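Local atomic coordinates of putative diflavin flavoprotein A 3 (Synechocystis sp., PDB entry 6H0C), a protein that probably mediates electron transfer from NADH to oxygen, reducing it to water, and is represented here by its flavodiiron core of metallo-beta-lactamase-like and flavodoxin-like domains. Residues Gln69-Leu73 and Asn74-Tyr78; Leu92-Leu95 and Leu96-Pro100; Glu293-Ala297 and Glu298-Glu302; Gly319-Pro322 and Thr323-Thr327. All blocks are in the same frame, centred on the assembly; numbering follows the deposited sequence.

Contact 1: residues Gln69-Leu73 and Asn74-Tyr78; sequences QRLDL and NSLDY
Asp72 and Asn74 face each other across a tight bend, their carboxylate and amide planes turned 80° apart. One oxygen of the carboxylate does all the gripping. OD1 of Asp72 takes the backbone N of Asn74 at 2.7 Å, approached from the anti side and some way out of the carboxylate plane. With its syn lone pair the same OD1 takes Asn74 ND2 at 2.9 Å, and the oxygen lies close to the amide plane of the asparagine. The aspartate side chain gets there because CG stands opposite the backbone N (chi1 -174°), swung toward the residues that follow. Asp72 binds through its backbone as well: its carbonyl oxygen receives the N of Ser75 at 2.8 Å. The hydroxyl OG of Ser75, tucked back between its own N and carbonyl carbon at chi1 62°, also donates to Asp72 O, although the 2.5 Å between OG and O is very short and should be read with some caution. OG further rests 3.4 Å from CD1 of Leu71, while the other branch of Leu71, CD2, meets CD1 of Leu76 at 4.1 Å, the two leucine side chains crossing at about a right angle. The turn closes with Leu76 N on Leu73 O, an oxygen that Gln101 NE2 also reaches. This is an Asx turn leading into a short 3-10 segment, and it links helix 60-70 to strand 78-80 in a beta-alpha-beta crossover of the metallo-beta-lactamase-like domain.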
loop_
_atom_site.group_PDB
_atom_site.type_symbol
_atom_site.label_atom_id
_atom_site.label_comp_id
_atom_site.label_asym_id
_atom_site.label_seq_id
_atom_site.Cartn_x
_atom_site.Cartn_y
_atom_site.Cartn_z
ATOM N N GLN A 69 9.245 5.912 -27.282
ATOM C CA GLN A 69 10.224 5.454 -28.250
ATOM C C GLN A 69 9.990 4.000 -28.601
ATOM O O GLN A 69 10.515 3.505 -29.592
ATOM C CB GLN A 69 11.634 5.663 -27.711
ATOM C CG GLN A 69 11.939 7.132 -27.441
ATOM C CD GLN A 69 13.369 7.370 -27.002
ATOM O OE1 GLN A 69 14.255 6.555 -27.263
ATOM N NE2 GLN A 69 13.600 8.493 -26.329
ATOM N N ARG A 70 9.177 3.326 -27.796
ATOM C CA ARG A 70 8.911 1.903 -27.984
ATOM C C ARG A 70 7.493 1.621 -28.474
ATOM O O ARG A 70 7.188 0.500 -28.881
ATOM C CB ARG A 70 9.136 1.144 -26.677
ATOM C CG ARG A 70 10.544 1.201 -26.156
ATOM C CD ARG A 70 11.498 0.576 -27.152
ATOM N NE ARG A 70 12.755 0.194 -26.518
ATOM C CZ ARG A 70 13.047 -1.043 -26.135
ATOM N NH1 ARG A 70 14.211 -1.300 -25.564
ATOM N NH2 ARG A 70 12.177 -2.023 -26.330
ATOM N N LEU A 71 6.628 2.632 -28.420
ATOM C CA LEU A 71 5.198 2.426 -28.632
ATOM C C LEU A 71 4.476 3.700 -29.040
ATOM O O LEU A 71 4.632 4.743 -28.401
ATOM C CB LEU A 71 4.547 1.866 -27.356
ATOM C CG LEU A 71 3.015 1.803 -27.283
ATOM C CD1 LEU A 71 2.463 0.672 -28.152
ATOM C CD2 LEU A 71 2.532 1.663 -25.841
ATOM N N ASP A 72 3.677 3.609 -30.098
ATOM C CA ASP A 72 2.748 4.677 -30.445
ATOM C C ASP A 72 1.621 4.689 -29.424
ATOM O O ASP A 72 0.775 3.794 -29.422
ATOM C CB ASP A 72 2.191 4.480 -31.855
ATOM C CG ASP A 72 1.324 5.638 -32.316
ATOM O OD1 ASP A 72 0.715 6.334 -31.476
ATOM O OD2 ASP A 72 1.254 5.854 -33.541
ATOM N N LEU A 73 1.602 5.704 -28.568
ATOM C CA LEU A 73 0.619 5.759 -27.495
ATOM C C LEU A 73 -0.804 5.820 -28.035
ATOM O O LEU A 73 -1.757 5.551 -27.311
ATOM C CB LEU A 73 0.877 6.952 -26.571
ATOM C CG LEU A 73 1.989 6.757 -25.541
ATOM C CD1 LEU A 73 1.872 5.390 -24.895
ATOM C CD2 LEU A 73 3.331 6.919 -26.202
ATOM N N ASN A 74 -0.949 6.162 -29.308
ATOM C CA ASN A 74 -2.269 6.169 -29.922
ATOM C C ASN A 74 -2.809 4.761 -30.091
ATOM O O ASN A 74 -4.001 4.582 -30.311
ATOM C CB ASN A 74 -2.235 6.876 -31.275
ATOM C CG ASN A 74 -1.992 8.356 -31.144
ATOM O OD1 ASN A 74 -2.900 9.115 -30.808
ATOM N ND2 ASN A 74 -0.759 8.778 -31.394
ATOM N N SER A 75 -1.929 3.767 -29.987
ATOM C CA SER A 75 -2.324 2.370 -30.149
ATOM C C SER A 75 -2.573 1.685 -28.806
ATOM O O SER A 75 -2.960 0.515 -28.755
ATOM C CB SER A 75 -1.258 1.601 -30.925
ATOM O OG SER A 75 -0.032 1.599 -30.215
ATOM N N LEU A 76 -2.348 2.421 -27.722
ATOM C CA LEU A 76 -2.608 1.904 -26.386
ATOM C C LEU A 76 -4.107 1.714 -26.143
ATOM O O LEU A 76 -4.863 2.680 -26.109
ATOM C CB LEU A 76 -2.024 2.844 -25.334
ATOM C CG LEU A 76 -1.941 2.271 -23.925
ATOM C CD1 LEU A 76 -1.066 1.018 -23.917
ATOM C CD2 LEU A 76 -1.382 3.325 -22.992
ATOM N N ASP A 77 -4.530 0.467 -25.966
ATOM C CA ASP A 77 -5.940 0.174 -25.726
ATOM C C ASP A 77 -6.336 0.319 -24.261
ATOM O O ASP A 77 -7.424 0.824 -23.955
ATOM C CB ASP A 77 -6.283 -1.240 -26.192
ATOM C CG ASP A 77 -6.176 -1.397 -27.693
ATOM O OD1 ASP A 77 -7.001 -0.794 -28.407
ATOM O OD2 ASP A 77 -5.275 -2.128 -28.158
ATOM N N TYR A 78 -5.465 -0.137 -23.359
ATOM C CA TYR A 78 -5.814 -0.191 -21.941
ATOM C C TYR A 78 -4.712 0.289 -21.031
ATOM O O TYR A 78 -3.528 0.023 -21.276
ATOM C CB TYR A 78 -6.194 -1.614 -21.528
ATOM C CG TYR A 78 -7.386 -2.160 -22.275
ATOM C CD1 TYR A 78 -8.674 -1.701 -22.002
ATOM C CD2 TYR A 78 -7.225 -3.138 -23.250
ATOM C CE1 TYR A 78 -9.765 -2.195 -22.685
ATOM C CE2 TYR A 78 -8.310 -3.638 -23.935
ATOM C CZ TYR A 78 -9.577 -3.164 -23.647
ATOM O OH TYR A 78 -10.659 -3.668 -24.328
#

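Contact 2: residues Leu92-Leu95 and Leu96-Pro100; sequences LKLL and LSLAP
Leu98 lies back over the turn of helix that carries Leu94 and Leu95, and its side chain can be traced outward from the backbone. CB sits 3.5 Å from the carbonyl oxygen of Leu95. With chi1 at -69°, CG is set beside the residue's own N, which leans the chain back along the helix, and CG comes to 3.8 Å from Leu94 O. At the tip, the CD1 branch stays the same distance from that oxygen and touches CG of Leu94 at 4.3 Å. Four residues apart, the two leucines share one face of the helix. The backbone N of Leu98 donates to Leu94 O in the plane of that carbonyl, at 3.3 Å. One residue earlier, Ser97 turns its hydroxyl back to the helix: OG donates to Lys93 O at 2.8 Å, tilted a little from the carbonyl plane, while the N of Ser97 reaches the same Lys93 oxygen at 3.3 Å and from above the carbonyl plane. One carbonyl thus takes two donors from a single residue. Leu96 N to Leu92 O, at 2.8 Å, is the straightest of the backbone bonds here. By contrast, those made to Leu95 O by Leu98 N and Ala99 N are both weak, as the helix winds out toward Pro100. The segment is the last part of helix 86-98, the connection between parallel strands 78-80 and 103-106. Leu94 and Leu98 lean on Val64 of helix 60-70, Leu95 touches Pro54, and the carbonyl of Ala99 is taken by Asn125.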
loop_
_atom_site.group_PDB
_atom_site.type_symbol
_atom_site.label_atom_id
_atom_site.label_comp_id
_atom_site.label_asym_id
_atom_site.label_seq_id
_atom_site.Cartn_x
_atom_site.Cartn_y
_atom_site.Cartn_z
ATOM N N LEU A 92 -0.521 9.562 -14.775
ATOM C CA LEU A 92 -1.687 9.221 -15.584
ATOM C C LEU A 92 -2.195 10.404 -16.394
ATOM O O LEU A 92 -2.564 10.231 -17.551
ATOM C CB LEU A 92 -2.819 8.690 -14.712
ATOM C CG LEU A 92 -2.710 7.224 -14.335
ATOM C CD1 LEU A 92 -3.875 6.856 -13.434
ATOM C CD2 LEU A 92 -2.677 6.362 -15.594
ATOM N N LYS A 93 -2.229 11.591 -15.787
ATOM C CA LYS A 93 -2.705 12.791 -16.484
ATOM C C LYS A 93 -1.943 13.007 -17.789
ATOM O O LYS A 93 -2.533 13.307 -18.826
ATOM C CB LYS A 93 -2.570 14.041 -15.608
ATOM C CG LYS A 93 -3.555 14.152 -14.450
ATOM C CD LYS A 93 -3.239 15.386 -13.588
ATOM C CE LYS A 93 -3.546 15.154 -12.105
ATOM N NZ LYS A 93 -3.034 16.247 -11.222
ATOM N N LEU A 94 -0.625 12.854 -17.735
ATOM C CA LEU A 94 0.193 13.056 -18.919
ATOM C C LEU A 94 -0.013 11.923 -19.910
ATOM O O LEU A 94 -0.269 12.163 -21.083
ATOM C CB LEU A 94 1.671 13.169 -18.547
ATOM C CG LEU A 94 2.607 13.294 -19.747
ATOM C CD1 LEU A 94 2.252 14.531 -20.552
ATOM C CD2 LEU A 94 4.061 13.325 -19.301
ATOM N N LEU A 95 0.099 10.686 -19.433
ATOM C CA LEU A 95 -0.044 9.514 -20.295
ATOM C C LEU A 95 -1.378 9.493 -21.053
ATOM O O LEU A 95 -1.434 9.187 -22.249
ATOM C CB LEU A 95 0.097 8.234 -19.464
ATOM C CG LEU A 95 -0.018 6.927 -20.243
ATOM C CD1 LEU A 95 1.100 6.864 -21.255
ATOM C CD2 LEU A 95 0.032 5.729 -19.316
ATOM N N LEU A 96 -2.457 9.812 -20.349
ATOM C CA LEU A 96 -3.783 9.755 -20.950
ATOM C C LEU A 96 -4.000 10.916 -21.915
ATOM O O LEU A 96 -4.835 10.826 -22.810
ATOM C CB LEU A 96 -4.863 9.738 -19.866
ATOM C CG LEU A 96 -4.797 8.482 -18.994
ATOM C CD1 LEU A 96 -5.950 8.417 -18.017
ATOM C CD2 LEU A 96 -4.784 7.260 -19.876
ATOM N N SER A 97 -3.243 11.998 -21.743
ATOM C CA SER A 97 -3.247 13.094 -22.714
ATOM C C SER A 97 -2.722 12.596 -24.047
ATOM O O SER A 97 -3.205 12.981 -25.103
ATOM C CB SER A 97 -2.399 14.273 -22.231
ATOM O OG SER A 97 -2.988 14.908 -21.111
ATOM N N LEU A 98 -1.726 11.723 -23.978
ATOM C CA LEU A 98 -1.084 11.170 -25.158
ATOM C C LEU A 98 -1.792 9.937 -25.690
ATOM O O LEU A 98 -1.538 9.502 -26.806
ATOM C CB LEU A 98 0.358 10.813 -24.835
ATOM C CG LEU A 98 1.280 11.996 -24.592
ATOM C CD1 LEU A 98 2.416 11.598 -23.663
ATOM C CD2 LEU A 98 1.815 12.455 -25.934
ATOM N N ALA A 99 -2.657 9.352 -24.877
ATOM C CA ALA A 99 -3.395 8.167 -25.289
ATOM C C ALA A 99 -4.874 8.342 -24.949
ATOM O O ALA A 99 -5.430 7.601 -24.139
ATOM C CB ALA A 99 -2.820 6.927 -24.621
ATOM N N PRO A 100 -5.514 9.345 -25.562
ATOM C CA PRO A 100 -6.902 9.692 -25.233
ATOM C C PRO A 100 -7.877 8.555 -25.535
ATOM O O PRO A 100 -8.966 8.517 -24.967
ATOM C CB PRO A 100 -7.179 10.907 -26.123
ATOM C CG PRO A 100 -6.223 10.757 -27.263
ATOM C CD PRO A 100 -4.984 10.168 -26.662
#

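Contact 3: residues Glu293-Ala297 and Glu298-Glu302; sequences ETSNA and EEIKE
A chi1 of 59° folds the side chain of Asn296 in between its own N and carbonyl carbon, so that OD1 faces forward to the start of the helix, while Glu299, with CG beside its backbone N (chi1 -78°) and the rest extended, reaches back across it. OD1 of Asn296 accepts the N of Glu299 at 2.9 Å, the donor standing above the carbonyl plane: a classic N-cap bond. The two side chains cross at about a right angle. ND2 of Asn296 comes within 2.8 Å of OE2 of Glu299, but the N-H points too far off for a hydrogen bond. The other carboxylate oxygen, OE1, has Ser295 OG at 3.1 Å, a weak contact. After a weak bond of Ile300 N to Asn296 O, that of Lys301 N to Ala297 O, at 2.9 Å, is well formed. NZ of Lys301 forms a salt bridge with OE2 of Glu298 at 3.2 Å. The cap opens helix 297-306, which follows edge strand 286-291 of the parallel sheet; Ile300 packs against Ile290 of that strand, and Ala297, Ile300 and Lys301 against Ile331 of helix 323-335.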
loop_
_atom_site.group_PDB
_atom_site.type_symbol
_atom_site.label_atom_id
_atom_site.label_comp_id
_atom_site.label_asym_id
_atom_site.label_seq_id
_atom_site.Cartn_x
_atom_site.Cartn_y
_atom_site.Cartn_z
ATOM N N GLU A 293 -11.228 6.310 6.164
ATOM C CA GLU A 293 -11.883 6.769 4.947
ATOM C C GLU A 293 -12.633 5.650 4.226
ATOM O O GLU A 293 -13.691 5.878 3.653
ATOM C CB GLU A 293 -10.837 7.372 4.016
ATOM C CG GLU A 293 -11.360 8.363 3.035
ATOM C CD GLU A 293 -10.238 9.080 2.331
ATOM O OE1 GLU A 293 -9.404 8.399 1.704
ATOM O OE2 GLU A 293 -10.174 10.321 2.423
ATOM N N THR A 294 -12.082 4.440 4.252
ATOM C CA THR A 294 -12.618 3.368 3.426
ATOM C C THR A 294 -13.178 2.221 4.256
ATOM O O THR A 294 -13.858 1.347 3.732
ATOM C CB THR A 294 -11.544 2.813 2.473
ATOM O OG1 THR A 294 -10.489 2.233 3.242
ATOM C CG2 THR A 294 -10.981 3.924 1.591
ATOM N N SER A 295 -12.901 2.233 5.552
ATOM C CA SER A 295 -13.376 1.186 6.441
ATOM C C SER A 295 -14.867 1.340 6.730
ATOM O O SER A 295 -15.417 2.441 6.647
ATOM C CB SER A 295 -12.581 1.209 7.744
ATOM O OG SER A 295 -12.894 0.091 8.548
ATOM N N ASN A 296 -15.522 0.232 7.062
ATOM C CA ASN A 296 -16.909 0.283 7.516
ATOM C C ASN A 296 -16.990 0.151 9.033
ATOM O O ASN A 296 -15.989 -0.139 9.695
ATOM C CB ASN A 296 -17.740 -0.816 6.853
ATOM C CG ASN A 296 -17.200 -2.204 7.140
ATOM O OD1 ASN A 296 -17.380 -2.744 8.231
ATOM N ND2 ASN A 296 -16.521 -2.786 6.159
ATOM N N ALA A 297 -18.185 0.352 9.577
ATOM C CA ALA A 297 -18.388 0.349 11.018
ATOM C C ALA A 297 -18.087 -1.005 11.665
ATOM O O ALA A 297 -17.502 -1.069 12.747
ATOM C CB ALA A 297 -19.810 0.773 11.342
ATOM N N GLU A 298 -18.485 -2.090 11.017
ATOM C CA GLU A 298 -18.257 -3.398 11.605
ATOM C C GLU A 298 -16.758 -3.714 11.695
ATOM O O GLU A 298 -16.307 -4.327 12.666
ATOM C CB GLU A 298 -19.005 -4.467 10.814
ATOM C CG GLU A 298 -20.516 -4.252 10.832
ATOM C CD GLU A 298 -21.077 -4.145 12.247
ATOM O OE1 GLU A 298 -20.723 -4.995 13.094
ATOM O OE2 GLU A 298 -21.865 -3.209 12.520
ATOM N N GLU A 299 -15.988 -3.282 10.701
ATOM C CA GLU A 299 -14.535 -3.437 10.756
ATOM C C GLU A 299 -13.968 -2.778 12.005
ATOM O O GLU A 299 -13.117 -3.345 12.694
ATOM C CB GLU A 299 -13.855 -2.817 9.539
ATOM C CG GLU A 299 -13.903 -3.610 8.266
ATOM C CD GLU A 299 -13.118 -2.914 7.176
ATOM O OE1 GLU A 299 -11.927 -2.604 7.419
ATOM O OE2 GLU A 299 -13.692 -2.650 6.096
ATOM N N ILE A 300 -14.427 -1.562 12.276
ATOM C CA ILE A 300 -13.877 -0.800 13.385
ATOM C C ILE A 300 -14.302 -1.439 14.697
ATOM O O ILE A 300 -13.490 -1.581 15.607
ATOM C CB ILE A 300 -14.304 0.676 13.335
ATOM C CG1 ILE A 300 -13.696 1.342 12.095
ATOM C CG2 ILE A 300 -13.842 1.397 14.583
ATOM C CD1 ILE A 300 -14.264 2.694 11.791
ATOM N N LYS A 301 -15.566 -1.848 14.783
ATOM C CA LYS A 301 -16.039 -2.541 15.975
ATOM C C LYS A 301 -15.203 -3.788 16.243
ATOM O O LYS A 301 -14.760 -4.000 17.368
ATOM C CB LYS A 301 -17.507 -2.929 15.843
ATOM C CG LYS A 301 -18.477 -1.771 15.917
ATOM C CD LYS A 301 -19.902 -2.259 15.679
ATOM C CE LYS A 301 -20.882 -1.104 15.577
ATOM N NZ LYS A 301 -22.246 -1.605 15.224
ATOM N N GLU A 302 -14.991 -4.612 15.217
ATOM C CA GLU A 302 -14.262 -5.874 15.394
ATOM C C GLU A 302 -12.820 -5.630 15.821
ATOM O O GLU A 302 -12.281 -6.344 16.663
ATOM C CB GLU A 302 -14.283 -6.711 14.110
ATOM C CG GLU A 302 -15.675 -7.115 13.632
ATOM C CD GLU A 302 -16.477 -7.891 14.674
ATOM O OE1 GLU A 302 -16.798 -9.072 14.413
ATOM O OE2 GLU A 302 -16.805 -7.319 15.739
#

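Contact 4: residues Gly319-Pro322 and Thr323-Thr327; sequences GHAP and TPIQT
Ala321 CB and Ile325 CG2 meet at 3.8 Å in the apolar centre of this helix start. The two branches of the isoleucine divide the work: CG2 turns to the alanine methyl, while CG1 lies 4.1 Å from CD of Pro322, the proline and isoleucine side chains running side by side in the same direction. From the CB end of its ring, Pro322 meets Pro324 CD at 3.8 Å. Ala354 and Met357 of helix 353-364 cover Ala321, and Leu358 of the same helix covers Ile325. Further out, backbone hydrogen bonds take over. Pro322, at the N-cap position, gives its carbonyl oxygen to Gln326 N at 3.2 Å, in the carbonyl plane, and more weakly to Ile325 N. Pro324 has no N-H to offer, which costs little in the first turn of a helix, where backbone amides lack a preceding helical carbonyl. At the outer edge, Gln326 reaches back: CG beside its own N (chi1 -62°) and a straight chain beyond carry NE2 to Ala321 O at 2.9 Å. The bond lies in the glutamine's amide plane but arrives from above the plane of the carbonyl. This is a proline-rich N-terminus of helix 323-335, following strand 309-313 of the parallel sheet. In flavodoxin-like folds loops that leave the carboxyl ends of the strands in this way generally frame the flavin site.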
loop_
_atom_site.group_PDB
_atom_site.type_symbol
_atom_site.label_atom_id
_atom_site.label_comp_id
_atom_site.label_asym_id
_atom_site.label_seq_id
_atom_site.Cartn_x
_atom_site.Cartn_y
_atom_site.Cartn_z
ATOM N N GLY A 319 -9.570 23.307 10.303
ATOM C CA GLY A 319 -9.674 23.373 11.750
ATOM C C GLY A 319 -10.298 22.158 12.412
ATOM O O GLY A 319 -10.457 22.125 13.633
ATOM N N HIS A 320 -10.646 21.148 11.618
ATOM C CA HIS A 320 -11.325 19.975 12.156
ATOM C C HIS A 320 -10.727 18.677 11.653
ATOM O O HIS A 320 -10.074 18.642 10.605
ATOM C CB HIS A 320 -12.815 19.996 11.805
ATOM C CG HIS A 320 -13.561 21.157 12.386
ATOM N ND1 HIS A 320 -13.855 22.292 11.659
ATOM C CD2 HIS A 320 -14.076 21.357 13.623
ATOM C CE1 HIS A 320 -14.519 23.140 12.424
ATOM N NE2 HIS A 320 -14.665 22.598 13.620
ATOM N N ALA A 321 -10.960 17.610 12.409
ATOM C CA ALA A 321 -10.669 16.271 11.925
ATOM C C ALA A 321 -11.534 15.985 10.692
ATOM O O ALA A 321 -12.640 16.517 10.558
ATOM C CB ALA A 321 -10.923 15.242 13.016
ATOM N N PRO A 322 -11.021 15.156 9.776
ATOM C CA PRO A 322 -11.846 14.668 8.671
ATOM C C PRO A 322 -13.056 13.921 9.206
ATOM O O PRO A 322 -12.955 13.263 10.250
ATOM C CB PRO A 322 -10.907 13.719 7.919
ATOM C CG PRO A 322 -9.534 14.176 8.300
ATOM C CD PRO A 322 -9.653 14.623 9.724
ATOM N N THR A 323 -14.177 14.015 8.504
ATOM C CA THR A 323 -15.398 13.355 8.928
ATOM C C THR A 323 -15.217 11.874 9.283
ATOM O O THR A 323 -15.768 11.415 10.279
ATOM C CB THR A 323 -16.470 13.485 7.859
ATOM O OG1 THR A 323 -16.812 14.866 7.723
ATOM C CG2 THR A 323 -17.705 12.704 8.254
ATOM N N PRO A 324 -14.437 11.122 8.488
ATOM C CA PRO A 324 -14.248 9.702 8.830
ATOM C C PRO A 324 -13.550 9.468 10.175
ATOM O O PRO A 324 -13.793 8.445 10.824
ATOM C CB PRO A 324 -13.387 9.184 7.679
ATOM C CG PRO A 324 -13.719 10.121 6.532
ATOM C CD PRO A 324 -13.838 11.457 7.185
ATOM N N ILE A 325 -12.685 10.392 10.584
ATOM C CA ILE A 325 -12.065 10.308 11.903
ATOM C C ILE A 325 -13.105 10.588 12.990
ATOM O O ILE A 325 -13.112 9.925 14.027
ATOM C CB ILE A 325 -10.889 11.297 12.057
ATOM C CG1 ILE A 325 -9.659 10.811 11.275
ATOM C CG2 ILE A 325 -10.552 11.508 13.528
ATOM C CD1 ILE A 325 -9.024 9.538 11.817
ATOM N N GLN A 326 -13.988 11.560 12.753
ATOM C CA GLN A 326 -15.047 11.873 13.719
ATOM C C GLN A 326 -16.004 10.693 13.934
ATOM O O GLN A 326 -16.339 10.359 15.073
ATOM C CB GLN A 326 -15.833 13.112 13.281
ATOM C CG GLN A 326 -14.986 14.380 13.204
ATOM C CD GLN A 326 -15.777 15.595 12.737
ATOM O OE1 GLN A 326 -16.968 15.725 13.024
ATOM N NE2 GLN A 326 -15.115 16.492 12.009
ATOM N N THR A 327 -16.438 10.055 12.852
ATOM C CA THR A 327 -17.342 8.923 12.991
ATOM C C THR A 327 -16.623 7.711 13.609
ATOM O O THR A 327 -17.205 7.027 14.450
ATOM C CB THR A 327 -17.982 8.528 11.643
ATOM O OG1 THR A 327 -16.959 8.170 10.717
ATOM C CG2 THR A 327 -18.784 9.699 11.083
#

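The four contacts form two pairs. Contacts 1 and 2, in the metallo-hydrolase region, whose fold in this family carries the diiron site, have centres 11 Å apart and touch: Leu73 CD1 packs on Leu95 CD1 at 4.0 Å, and Leu76 CD2 on Ala99 CB at 4.2 Å, so the exit turn of one helix rests on the end of the next. Contacts 3 and 4, in the flavodoxin-like part, have centres about 15 Å apart and meet where Glu293 N lies 3.9 Å from Pro324 CB; the loop of contact 4 probably lies on the flavin side, as in flavodoxins. Between the pairs, contacts 2 and 3 come closest, about 16 Å between nearest atoms.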